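Local coordinates for ferric uptake regulation protein (Helicobacter pylori, PDB 2XIG) that probably acts as an iron-dependent global repressor, using ferrous iron as a cofactor to bind the operators of the genes it controls, at residues Glu117-Gln120 / Asn121-Lys125; Asn69-Lys73 / Glu74-Ser78; Thr41-Ser44 / Pro45-Thr49; Val33-Leu36 / Tyr37-Gly40; Tyr89-Ala92 / Ala93-His96. The protein carries 2 engineered substitutions. All blocks are in the same frame, centred on the assembly; numbering follows the deposited sequence.

How the interactions relate
Five short contacts, each between adjoining segments, punctuate the chain in series; none nests in or crosses another. Interaction 4 ends helix 27-38, and interaction 3 follows at once, closing the loop into helix 45-52. Interaction 2 stops helix 61-73 and turns it into strand 77-82, whose hairpin partner, strand 86-91, runs out into interaction 5. Interactions 2, 3 and 4 and the strand of interaction 5 pack together in the probable DNA-binding region: L36 meets both I48 and I77, and L43 O lies 2.7 Å from Y89 N. Interaction 1, on helix 114-126, lies in the probable dimerization region and meets interaction 5 at a zinc ion, bound by H96 and E117; H42 and E90 share another.

Interaction 1. Residues Glu117-Gln120 / Asn121-Lys125; sequences ENRQ and NEVVK. With ZN (zinc ion), chain N.
The oxygen OE1 of E122 receives NH1 of R119 at 2.9 Å, a salt bridge between residues one helical turn apart. The bond is nearly straight at the proton (164°), and the oxygen lies almost in the guanidinium plane, yet NH1 comes to the carboxylate from above, the two flat groups standing 87° apart. R119 achieves this by turning: its CG is anti to the backbone N, and a bend at chi2 (58°) swings the chain along the helix toward E122. One face of the same guanidinium is covered by V123, whose CG2 is 3.6 Å from NE. NE and NH2 turn to the second subunit, NH2 in a salt bridge with its D113 and NE in a long, weak ion pair with its E115. The guanidinium is thus held by carboxylates of two chains, which should limit its rotation.

On the exposed side, the other oxygen of E122 is served by water: OE2 accepts a proton from a water at 2.6 Å, which also takes a weak bond from ND2 of N118. Beneath these side chains run the regular helical bonds, among them E122 N to N118 O at 3.0 Å and V123 N to R119 O at 2.9 Å.

At the start of the segment, OE2 of E117 binds a zinc ion at 2.0 Å together with H96, D98 and H134. The arrangement is that of a helix in what is probably the Fur dimerization region, with its metal site on one side and the partner subunit on another.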
# COMPACT_ATOMS: atom_id res chain seq x y z
N GLU C 117 14.32 -19.00 -18.36
CA GLU C 117 14.07 -20.30 -17.76
C GLU C 117 15.38 -21.07 -17.59
O GLU C 117 15.61 -21.67 -16.53
CB GLU C 117 13.07 -21.11 -18.59
CG GLU C 117 11.70 -20.46 -18.75
CD GLU C 117 10.88 -20.45 -17.46
OE1 GLU C 117 11.08 -21.32 -16.58
OE2 GLU C 117 10.02 -19.58 -17.32
N ASN C 118 16.23 -21.05 -18.61
CA ASN C 118 17.52 -21.73 -18.50
C ASN C 118 18.42 -21.08 -17.45
O ASN C 118 19.11 -21.77 -16.70
CB ASN C 118 18.24 -21.77 -19.85
CG ASN C 118 19.53 -22.57 -19.79
OD1 ASN C 118 19.53 -23.74 -19.40
ND2 ASN C 118 20.63 -21.95 -20.19
N ARG C 119 18.40 -19.74 -17.38
CA ARG C 119 19.26 -19.03 -16.43
C ARG C 119 18.90 -19.34 -14.97
O ARG C 119 19.79 -19.42 -14.12
CB ARG C 119 19.24 -17.53 -16.68
CG ARG C 119 20.16 -16.74 -15.75
CD ARG C 119 21.61 -17.20 -15.84
NE ARG C 119 22.43 -16.60 -14.80
CZ ARG C 119 23.68 -16.97 -14.52
NH1 ARG C 119 24.26 -17.94 -15.22
NH2 ARG C 119 24.35 -16.36 -13.55
N GLN C 120 17.62 -19.50 -14.68
CA GLN C 120 17.21 -19.89 -13.34
C GLN C 120 17.79 -21.25 -12.98
O GLN C 120 18.22 -21.47 -11.85
CB GLN C 120 15.68 -19.91 -13.23
CG GLN C 120 15.05 -18.54 -13.39
CD GLN C 120 13.54 -18.61 -13.50
OE1 GLN C 120 12.97 -19.67 -13.75
NE2 GLN C 120 12.88 -17.48 -13.31
N ASN C 121 17.81 -22.16 -13.95
CA ASN C 121 18.43 -23.46 -13.73
C ASN C 121 19.92 -23.32 -13.41
O ASN C 121 20.42 -23.93 -12.47
CB ASN C 121 18.22 -24.38 -14.94
CG ASN C 121 16.81 -24.96 -14.99
OD1 ASN C 121 16.38 -25.66 -14.07
ND2 ASN C 121 16.09 -24.67 -16.07
N GLU C 122 20.61 -22.49 -14.19
CA GLU C 122 22.03 -22.23 -13.95
C GLU C 122 22.27 -21.66 -12.55
O GLU C 122 23.19 -22.07 -11.84
CB GLU C 122 22.60 -21.27 -15.00
CG GLU C 122 22.60 -21.82 -16.42
CD GLU C 122 23.21 -20.86 -17.44
OE1 GLU C 122 23.15 -19.63 -17.24
OE2 GLU C 122 23.76 -21.35 -18.46
N VAL C 123 21.42 -20.73 -12.14
CA VAL C 123 21.60 -20.08 -10.84
C VAL C 123 21.45 -21.05 -9.66
O VAL C 123 22.27 -21.05 -8.74
CB VAL C 123 20.66 -18.87 -10.66
CG1 VAL C 123 20.76 -18.32 -9.24
CG2 VAL C 123 21.02 -17.79 -11.67
N VAL C 124 20.41 -21.88 -9.68
CA VAL C 124 20.21 -22.82 -8.57
C VAL C 124 21.28 -23.90 -8.58
O VAL C 124 21.54 -24.54 -7.56
CB VAL C 124 18.82 -23.49 -8.60
CG1 VAL C 124 17.73 -22.44 -8.63
CG2 VAL C 124 18.71 -24.44 -9.79
N LYS C 125 21.90 -24.10 -9.74
CA LYS C 125 22.98 -25.06 -9.88
C LYS C 125 24.19 -24.58 -9.08
O LYS C 125 24.97 -25.38 -8.57
CB LYS C 125 23.35 -25.22 -11.36
CG LYS C 125 23.77 -26.61 -11.77
CD LYS C 125 23.80 -26.72 -13.29
CE LYS C 125 22.40 -26.57 -13.87
NZ LYS C 125 22.41 -25.97 -15.24
ZN ZN N . 8.68 -19.43 -15.81
O HOH W 1 23.54 -23.61 -19.76

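Interaction 2. Residues Asn69-Lys73 / Glu74-Ser78; sequences NFLEK and ENFIS. Engineered in segment 74-78: S78 (natural residue Cys).
F76 N meets L71 O at 2.8 Å, almost in line with the carbonyl, in one of the two bonds of a Schellman motif that ends helix 61-73, the helix that in a winged-helix protein such as Fur is probably the one that reads DNA. The other backbone bond of the motif brings N75 N to E72 O at 3.2 Å from well above the carbonyl plane. N75, with its positive phi of 66°, makes the reversal possible. One residue earlier, E74 N still gives a helical bond to F70 O at 2.9 Å. A water lies within reach of both E72 O and I77 O.

A charged contact forms the second group. K73 and E74 lie side by side and point the same way, joining NZ to OE2 in a salt bridge that is modelled rather short, at 2.5 Å.

The third group is apolar. With its CG anti to the carbonyl carbon (chi1 -62°), E74 lays that atom over one face of the F70 ring in a CH-pi contact, 3.9 Å from the centroid and displaced toward the rim; a bend at chi2 (-61°) then sends the carboxylate toward K73. L71 takes two partners as the chain folds back: CD2 rests against CB of F76, the two side chains crossing at about a right angle, while CB faces the end of I77. L71 also packs on helices 7-20 and 27-38, and I77 continues onto Y89 of the neighbouring hairpin strand, the wing of the fold. Within the turn itself, CD1 of I77 stands 3.7 Å from CB of L71, and its CG1 lies 3.8 Å from CB of E72.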
# COMPACT_ATOMS: atom_id res chain seq x y z
N ASN C 69 -12.54 -22.11 -5.66
CA ASN C 69 -11.66 -22.74 -4.68
C ASN C 69 -11.46 -24.23 -4.94
O ASN C 69 -10.35 -24.74 -4.83
CB ASN C 69 -12.18 -22.51 -3.26
CG ASN C 69 -12.01 -21.06 -2.81
OD1 ASN C 69 -11.05 -20.39 -3.19
ND2 ASN C 69 -12.94 -20.58 -1.99
N PHE C 70 -12.54 -24.93 -5.28
CA PHE C 70 -12.45 -26.35 -5.63
C PHE C 70 -11.61 -26.57 -6.89
O PHE C 70 -10.68 -27.38 -6.90
CB PHE C 70 -13.83 -26.96 -5.84
CG PHE C 70 -13.78 -28.39 -6.32
CD1 PHE C 70 -13.83 -28.68 -7.68
CD2 PHE C 70 -13.65 -29.43 -5.42
CE1 PHE C 70 -13.76 -29.99 -8.12
CE2 PHE C 70 -13.59 -30.75 -5.86
CZ PHE C 70 -13.65 -31.03 -7.21
N LEU C 71 -11.98 -25.88 -7.96
CA LEU C 71 -11.30 -26.02 -9.23
C LEU C 71 -9.82 -25.73 -9.10
O LEU C 71 -9.00 -26.38 -9.74
CB LEU C 71 -11.91 -25.08 -10.28
CG LEU C 71 -13.33 -25.40 -10.73
CD1 LEU C 71 -13.79 -24.32 -11.69
CD2 LEU C 71 -13.40 -26.82 -11.39
N GLU C 72 -9.47 -24.75 -8.27
CA GLU C 72 -8.07 -24.40 -8.15
C GLU C 72 -7.32 -25.42 -7.30
O GLU C 72 -6.18 -25.77 -7.59
CB GLU C 72 -7.90 -22.98 -7.60
CG GLU C 72 -7.54 -22.91 -6.14
CD GLU C 72 -6.09 -22.54 -5.91
OE1 GLU C 72 -5.22 -23.01 -6.67
OE2 GLU C 72 -5.81 -21.75 -4.98
N LYS C 73 -7.97 -25.93 -6.26
CA LYS C 73 -7.28 -26.91 -5.44
C LYS C 73 -7.10 -28.24 -6.17
O LYS C 73 -6.15 -28.97 -5.89
CB LYS C 73 -7.95 -27.06 -4.08
CG LYS C 73 -8.90 -28.20 -3.94
CD LYS C 73 -9.24 -28.38 -2.47
CE LYS C 73 -9.70 -29.79 -2.19
NZ LYS C 73 -8.70 -30.78 -2.68
N GLU C 74 -7.99 -28.54 -7.11
CA GLU C 74 -7.86 -29.74 -7.95
C GLU C 74 -7.15 -29.49 -9.29
O GLU C 74 -7.17 -30.33 -10.18
CB GLU C 74 -9.23 -30.37 -8.20
CG GLU C 74 -9.96 -30.83 -6.93
CD GLU C 74 -9.19 -31.90 -6.18
OE1 GLU C 74 -8.59 -32.79 -6.83
OE2 GLU C 74 -9.18 -31.86 -4.93
N ASN C 75 -6.55 -28.31 -9.43
CA ASN C 75 -5.70 -27.99 -10.57
C ASN C 75 -6.39 -27.89 -11.94
O ASN C 75 -5.76 -28.13 -12.97
CB ASN C 75 -4.50 -28.94 -10.65
CG ASN C 75 -3.58 -28.81 -9.45
OD1 ASN C 75 -3.76 -27.94 -8.59
ND2 ASN C 75 -2.58 -29.68 -9.38
N PHE C 76 -7.67 -27.54 -11.94
CA PHE C 76 -8.38 -27.29 -13.19
C PHE C 76 -8.13 -25.86 -13.67
O PHE C 76 -8.26 -25.55 -14.86
CB PHE C 76 -9.88 -27.56 -13.05
CG PHE C 76 -10.22 -29.03 -12.97
CD1 PHE C 76 -10.27 -29.80 -14.11
CD2 PHE C 76 -10.48 -29.63 -11.75
CE1 PHE C 76 -10.58 -31.16 -14.04
CE2 PHE C 76 -10.78 -30.97 -11.67
CZ PHE C 76 -10.83 -31.74 -12.82
N ILE C 77 -7.80 -24.99 -12.72
CA ILE C 77 -7.54 -23.58 -13.02
C ILE C 77 -6.33 -23.12 -12.21
O ILE C 77 -5.97 -23.75 -11.21
CB ILE C 77 -8.77 -22.69 -12.71
CG1 ILE C 77 -9.07 -22.65 -11.21
CG2 ILE C 77 -9.99 -23.17 -13.49
CD1 ILE C 77 -10.29 -21.80 -10.83
N SER C 78 -5.71 -22.02 -12.64
CA SER C 78 -4.59 -21.40 -11.95
C SER C 78 -5.00 -20.01 -11.49
O SER C 78 -5.78 -19.34 -12.17
CB SER C 78 -3.39 -21.25 -12.89
OG SER C 78 -3.22 -22.41 -13.69
O HOH W 2 -4.04 -24.75 -9.74

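Interaction 3. Residues Thr41-Ser44 / Pro45-Thr49; sequences THLS and PEEIT. With ZN (zinc ion), chain L.
S44 and E47 form a capping box at the start of helix 45-52, each side chain serving the backbone N-H of the other. S44 OG accepts from E47 N at 3.2 Å; the serine oxygen sits between its own backbone N and carbonyl carbon (chi1 66°), the position from which it can turn back over the first helical turn. In return OE1 of E47 takes the proton of S44 N at 3.0 Å through its anti lone pair, a nearly straight bond (169°). The glutamate reaches that far because its chain is extended beyond CG.

The buried side of this cap is closely packed. S44 O accepts from I48 N at 3.0 Å, starting the helical ladder, and CG1 of I48 lies against CB of L43 at 3.8 Å, their side chains crossing at a slant. L43 and I48 both continue onto L36 of helix 27-38, so the two helices meet through this hydrophobic layer.

The glutamate side is looser. E46 and E47 are both partly exposed; of the E46 side chain, CB comes nearest S44 OG, at 3.8 Å, and the carboxylate of E47 passes across L43 at about a right angle, with a long, weak ion pair to R88 beyond. At the other end of the segment H42 starts out away from the helix, and its NE2 binds a zinc ion at 2.2 Å, beside E90, H97 and H99.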
# COMPACT_ATOMS: atom_id res chain seq x y z
N THR C 41 -7.91 -13.95 -21.58
CA THR C 41 -7.28 -13.13 -20.55
C THR C 41 -7.32 -13.82 -19.18
O THR C 41 -7.54 -15.03 -19.10
CB THR C 41 -7.92 -11.72 -20.53
OG1 THR C 41 -7.19 -10.86 -19.64
CG2 THR C 41 -9.39 -11.79 -20.16
N HIS C 42 -7.08 -13.08 -18.10
CA HIS C 42 -7.20 -13.63 -16.76
C HIS C 42 -8.37 -12.95 -16.08
O HIS C 42 -8.46 -11.73 -16.08
CB HIS C 42 -5.93 -13.41 -15.94
CG HIS C 42 -4.69 -13.96 -16.57
ND1 HIS C 42 -4.17 -13.47 -17.74
CD2 HIS C 42 -3.86 -14.95 -16.17
CE1 HIS C 42 -3.08 -14.13 -18.05
NE2 HIS C 42 -2.86 -15.03 -17.11
N LEU C 43 -9.28 -13.72 -15.51
CA LEU C 43 -10.56 -13.17 -15.06
C LEU C 43 -10.68 -13.10 -13.54
O LEU C 43 -10.24 -14.00 -12.84
CB LEU C 43 -11.71 -13.99 -15.63
CG LEU C 43 -11.88 -13.95 -17.15
CD1 LEU C 43 -13.04 -14.83 -17.58
CD2 LEU C 43 -12.07 -12.52 -17.64
N SER C 44 -11.30 -12.03 -13.04
CA SER C 44 -11.61 -11.95 -11.62
C SER C 44 -12.89 -12.72 -11.34
O SER C 44 -13.70 -12.95 -12.23
CB SER C 44 -11.80 -10.48 -11.21
OG SER C 44 -12.95 -9.95 -11.84
N PRO C 45 -13.09 -13.13 -10.08
CA PRO C 45 -14.36 -13.77 -9.71
C PRO C 45 -15.58 -12.92 -10.10
O PRO C 45 -16.58 -13.48 -10.53
CB PRO C 45 -14.25 -13.90 -8.19
CG PRO C 45 -12.78 -13.99 -7.94
CD PRO C 45 -12.16 -13.05 -8.94
N GLU C 46 -15.49 -11.60 -9.94
CA GLU C 46 -16.58 -10.72 -10.34
C GLU C 46 -16.91 -10.85 -11.83
O GLU C 46 -18.07 -10.97 -12.20
CB GLU C 46 -16.25 -9.25 -10.00
CG GLU C 46 -16.24 -8.94 -8.51
CD GLU C 46 -15.56 -7.61 -8.17
OE1 GLU C 46 -14.32 -7.54 -8.29
OE2 GLU C 46 -16.26 -6.66 -7.77
N GLU C 47 -15.88 -10.84 -12.67
CA GLU C 47 -16.10 -10.95 -14.11
C GLU C 47 -16.68 -12.30 -14.51
O GLU C 47 -17.53 -12.40 -15.39
CB GLU C 47 -14.78 -10.75 -14.86
CG GLU C 47 -14.17 -9.39 -14.70
CD GLU C 47 -12.89 -9.27 -15.48
OE1 GLU C 47 -11.92 -9.98 -15.15
OE2 GLU C 47 -12.86 -8.46 -16.44
N ILE C 48 -16.19 -13.35 -13.86
CA ILE C 48 -16.73 -14.68 -14.10
C ILE C 48 -18.20 -14.73 -13.73
O ILE C 48 -19.02 -15.33 -14.43
CB ILE C 48 -15.92 -15.75 -13.33
CG1 ILE C 48 -14.50 -15.85 -13.91
CG2 ILE C 48 -16.61 -17.11 -13.38
CD1 ILE C 48 -13.50 -16.51 -12.97
N THR C 49 -18.55 -14.07 -12.62
CA THR C 49 -19.93 -14.03 -12.16
C THR C 49 -20.79 -13.29 -13.18
O THR C 49 -21.88 -13.74 -13.52
CB THR C 49 -20.04 -13.37 -10.77
OG1 THR C 49 -19.24 -14.09 -9.83
CG2 THR C 49 -21.49 -13.34 -10.28
ZN ZN L . -1.41 -16.65 -16.86

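Interaction 4. Residues Val33-Leu36 / Tyr37-Gly40; sequences VSVL and YRSG
The guanidinium of R38 lies flat against the backbone of its own helix, one face turned to the S34 carbonyl oxygen and V35 N, both displaced toward the rim of the group. Its NH2 corner passes CB of S34 at 3.7 Å and CG2 of V35 at 4.1 Å, and forms a salt bridge with E31, two turns back from R38. The first torsion (chi1 -75°) sets CG of R38 3.3 Å from S34 O, and a bend at chi3 (-101°) then turns the guanidinium over S34 O and V35 N. The other flat group, the ring of Y37, does the reverse: with CG anti to the backbone N (chi1 -170°) it leads away from V33-L36, leaving CB to rest near V33 O, while its hydroxyl bonds to the carbonyl of E5.

Under these side chains the helix runs out. Y37 N to V33 O at 2.8 Å and R38 N to S34 O at 3.0 Å are ordinary helical bonds. S39 N meets L36 O at 3.1 Å, three residues back and from well above the carbonyl plane. S39 OG then takes up T41 N in the loop.

Helix 27-38 is packed by several neighbours: S34 and Y37 lie on helix 7-20, V35 and L36 on L43 and helix 45-52, and V33 and Y37 on I91 of strand 86-91.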
# COMPACT_ATOMS: atom_id res chain seq x y z
N VAL C 33 -15.71 -23.37 -15.68
CA VAL C 33 -14.58 -23.92 -16.41
C VAL C 33 -14.63 -23.45 -17.86
O VAL C 33 -13.62 -23.03 -18.41
CB VAL C 33 -14.55 -25.46 -16.37
CG1 VAL C 33 -13.48 -26.01 -17.33
CG2 VAL C 33 -14.29 -25.94 -14.95
N SER C 34 -15.82 -23.50 -18.45
CA SER C 34 -15.97 -23.14 -19.86
C SER C 34 -15.71 -21.66 -20.11
O SER C 34 -15.06 -21.30 -21.09
CB SER C 34 -17.36 -23.54 -20.37
OG SER C 34 -17.57 -24.94 -20.23
N VAL C 35 -16.20 -20.80 -19.22
CA VAL C 35 -15.88 -19.37 -19.33
C VAL C 35 -14.37 -19.14 -19.36
O VAL C 35 -13.86 -18.42 -20.21
CB VAL C 35 -16.54 -18.53 -18.21
CG1 VAL C 35 -15.92 -17.14 -18.15
CG2 VAL C 35 -18.05 -18.44 -18.44
N LEU C 36 -13.65 -19.77 -18.43
CA LEU C 36 -12.20 -19.60 -18.36
C LEU C 36 -11.49 -20.19 -19.56
O LEU C 36 -10.56 -19.59 -20.10
CB LEU C 36 -11.64 -20.19 -17.06
CG LEU C 36 -11.98 -19.38 -15.80
CD1 LEU C 36 -11.63 -20.15 -14.53
CD2 LEU C 36 -11.26 -18.05 -15.83
N TYR C 37 -11.91 -21.39 -19.98
CA TYR C 37 -11.34 -22.02 -21.16
C TYR C 37 -11.45 -21.09 -22.36
O TYR C 37 -10.51 -20.94 -23.15
CB TYR C 37 -12.07 -23.32 -21.46
CG TYR C 37 -11.39 -24.16 -22.52
CD1 TYR C 37 -10.47 -25.14 -22.16
CD2 TYR C 37 -11.66 -23.97 -23.87
CE1 TYR C 37 -9.84 -25.93 -23.12
CE2 TYR C 37 -11.03 -24.76 -24.85
CZ TYR C 37 -10.12 -25.73 -24.46
OH TYR C 37 -9.49 -26.51 -25.41
N ARG C 38 -12.61 -20.45 -22.50
CA ARG C 38 -12.90 -19.63 -23.66
C ARG C 38 -12.18 -18.29 -23.62
O ARG C 38 -12.02 -17.63 -24.65
CB ARG C 38 -14.42 -19.42 -23.80
CG ARG C 38 -15.16 -20.65 -24.31
CD ARG C 38 -16.62 -20.36 -24.64
NE ARG C 38 -17.54 -20.79 -23.59
CZ ARG C 38 -18.14 -19.98 -22.72
NH1 ARG C 38 -17.91 -18.67 -22.76
NH2 ARG C 38 -18.97 -20.48 -21.82
N SER C 39 -11.72 -17.89 -22.44
CA SER C 39 -11.15 -16.55 -22.25
C SER C 39 -9.70 -16.43 -22.70
O SER C 39 -8.88 -17.32 -22.45
CB SER C 39 -11.29 -16.12 -20.78
OG SER C 39 -10.72 -14.84 -20.56
N GLY C 40 -9.38 -15.32 -23.35
CA GLY C 40 -8.02 -15.03 -23.75
C GLY C 40 -7.28 -14.19 -22.73
O GLY C 40 -6.15 -13.78 -22.96

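Interaction 5. Residues Tyr89-Ala92 / Ala93-His96; sequences YEIA and AKEH. With ZN (zinc ion), chain L; ZN (zinc ion), chain N.
E90 and K94 cross at about a right angle, and where they meet the lysine NZ bonds to OE1 of the glutamate at 2.8 Å, nearly along its C-O axis. This salt bridge shares its oxygen with a metal. The zinc ion is held closely by E90 OE2 at 2.0 Å and more distantly by OE1 at 2.6 Å. The carboxylate is therefore turned to a metal and a lysine at once, which would tend to fix its rotation; NZ in turn has a second salt bridge, to E110.

K94 gets there by a bend at chi3 (67°), with its middle carbons laid obliquely over I91: CD is 3.7 Å from the isoleucine CG2. After strand 86-91 the backbone makes an inverse gamma turn centred on A93, K94 N reaching A92 O at 2.8 Å from above the carbonyl plane, and here the chain passes from the probable DNA-binding region into the probable dimerization region.

H96, farther along, points away from the strand, and its NE2 binds a different zinc ion at 2.1 Å.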
# COMPACT_ATOMS: atom_id res chain seq x y z
N TYR C 89 -7.99 -15.46 -12.46
CA TYR C 89 -7.99 -16.89 -12.74
C TYR C 89 -7.86 -17.21 -14.22
O TYR C 89 -8.29 -16.44 -15.08
CB TYR C 89 -9.27 -17.54 -12.19
CG TYR C 89 -9.35 -17.56 -10.68
CD1 TYR C 89 -8.95 -18.68 -9.97
CD2 TYR C 89 -9.83 -16.46 -9.97
CE1 TYR C 89 -9.02 -18.71 -8.59
CE2 TYR C 89 -9.90 -16.49 -8.59
CZ TYR C 89 -9.49 -17.61 -7.91
OH TYR C 89 -9.56 -17.65 -6.54
N GLU C 90 -7.30 -18.38 -14.51
CA GLU C 90 -7.20 -18.84 -15.88
C GLU C 90 -7.24 -20.35 -15.91
O GLU C 90 -6.97 -21.02 -14.90
CB GLU C 90 -5.90 -18.35 -16.50
CG GLU C 90 -4.66 -18.76 -15.72
CD GLU C 90 -3.38 -18.25 -16.34
OE1 GLU C 90 -3.28 -18.27 -17.59
OE2 GLU C 90 -2.48 -17.83 -15.58
N ILE C 91 -7.56 -20.90 -17.07
CA ILE C 91 -7.62 -22.34 -17.24
C ILE C 91 -6.20 -22.90 -17.08
O ILE C 91 -5.23 -22.28 -17.52
CB ILE C 91 -8.24 -22.68 -18.62
CG1 ILE C 91 -8.74 -24.13 -18.67
CG2 ILE C 91 -7.27 -22.33 -19.75
CD1 ILE C 91 -9.95 -24.39 -17.79
N ALA C 92 -6.08 -24.04 -16.42
CA ALA C 92 -4.77 -24.62 -16.12
C ALA C 92 -4.13 -25.26 -17.35
O ALA C 92 -2.91 -25.38 -17.42
CB ALA C 92 -4.88 -25.65 -14.99
N ALA C 93 -4.96 -25.66 -18.31
CA ALA C 93 -4.47 -26.37 -19.49
C ALA C 93 -3.84 -25.43 -20.54
O ALA C 93 -4.32 -25.33 -21.66
CB ALA C 93 -5.60 -27.17 -20.11
N LYS C 94 -2.76 -24.77 -20.13
CA LYS C 94 -2.00 -23.82 -20.96
C LYS C 94 -0.51 -24.05 -20.72
O LYS C 94 -0.12 -24.46 -19.63
CB LYS C 94 -2.35 -22.35 -20.61
CG LYS C 94 -3.68 -21.84 -21.16
CD LYS C 94 -4.12 -20.49 -20.51
CE LYS C 94 -3.21 -19.32 -20.87
NZ LYS C 94 -3.76 -18.01 -20.31
N GLU C 95 0.30 -23.79 -21.75
CA GLU C 95 1.76 -23.87 -21.65
C GLU C 95 2.26 -23.03 -20.47
O GLU C 95 1.66 -22.00 -20.13
CB GLU C 95 2.39 -23.37 -22.96
CG GLU C 95 3.88 -23.03 -22.92
CD GLU C 95 4.76 -24.01 -23.70
OE1 GLU C 95 5.85 -24.37 -23.21
OE2 GLU C 95 4.37 -24.40 -24.82
N HIS C 96 3.35 -23.46 -19.83
CA HIS C 96 3.90 -22.68 -18.72
C HIS C 96 4.23 -21.27 -19.14
O HIS C 96 4.83 -21.04 -20.18
CB HIS C 96 5.19 -23.28 -18.17
CG HIS C 96 5.90 -22.36 -17.23
ND1 HIS C 96 5.48 -22.17 -15.93
CD2 HIS C 96 6.95 -21.52 -17.42
CE1 HIS C 96 6.25 -21.27 -15.35
NE2 HIS C 96 7.15 -20.86 -16.23
ZN ZN L . -1.41 -16.65 -16.86
ZN ZN N . 8.68 -19.43 -15.81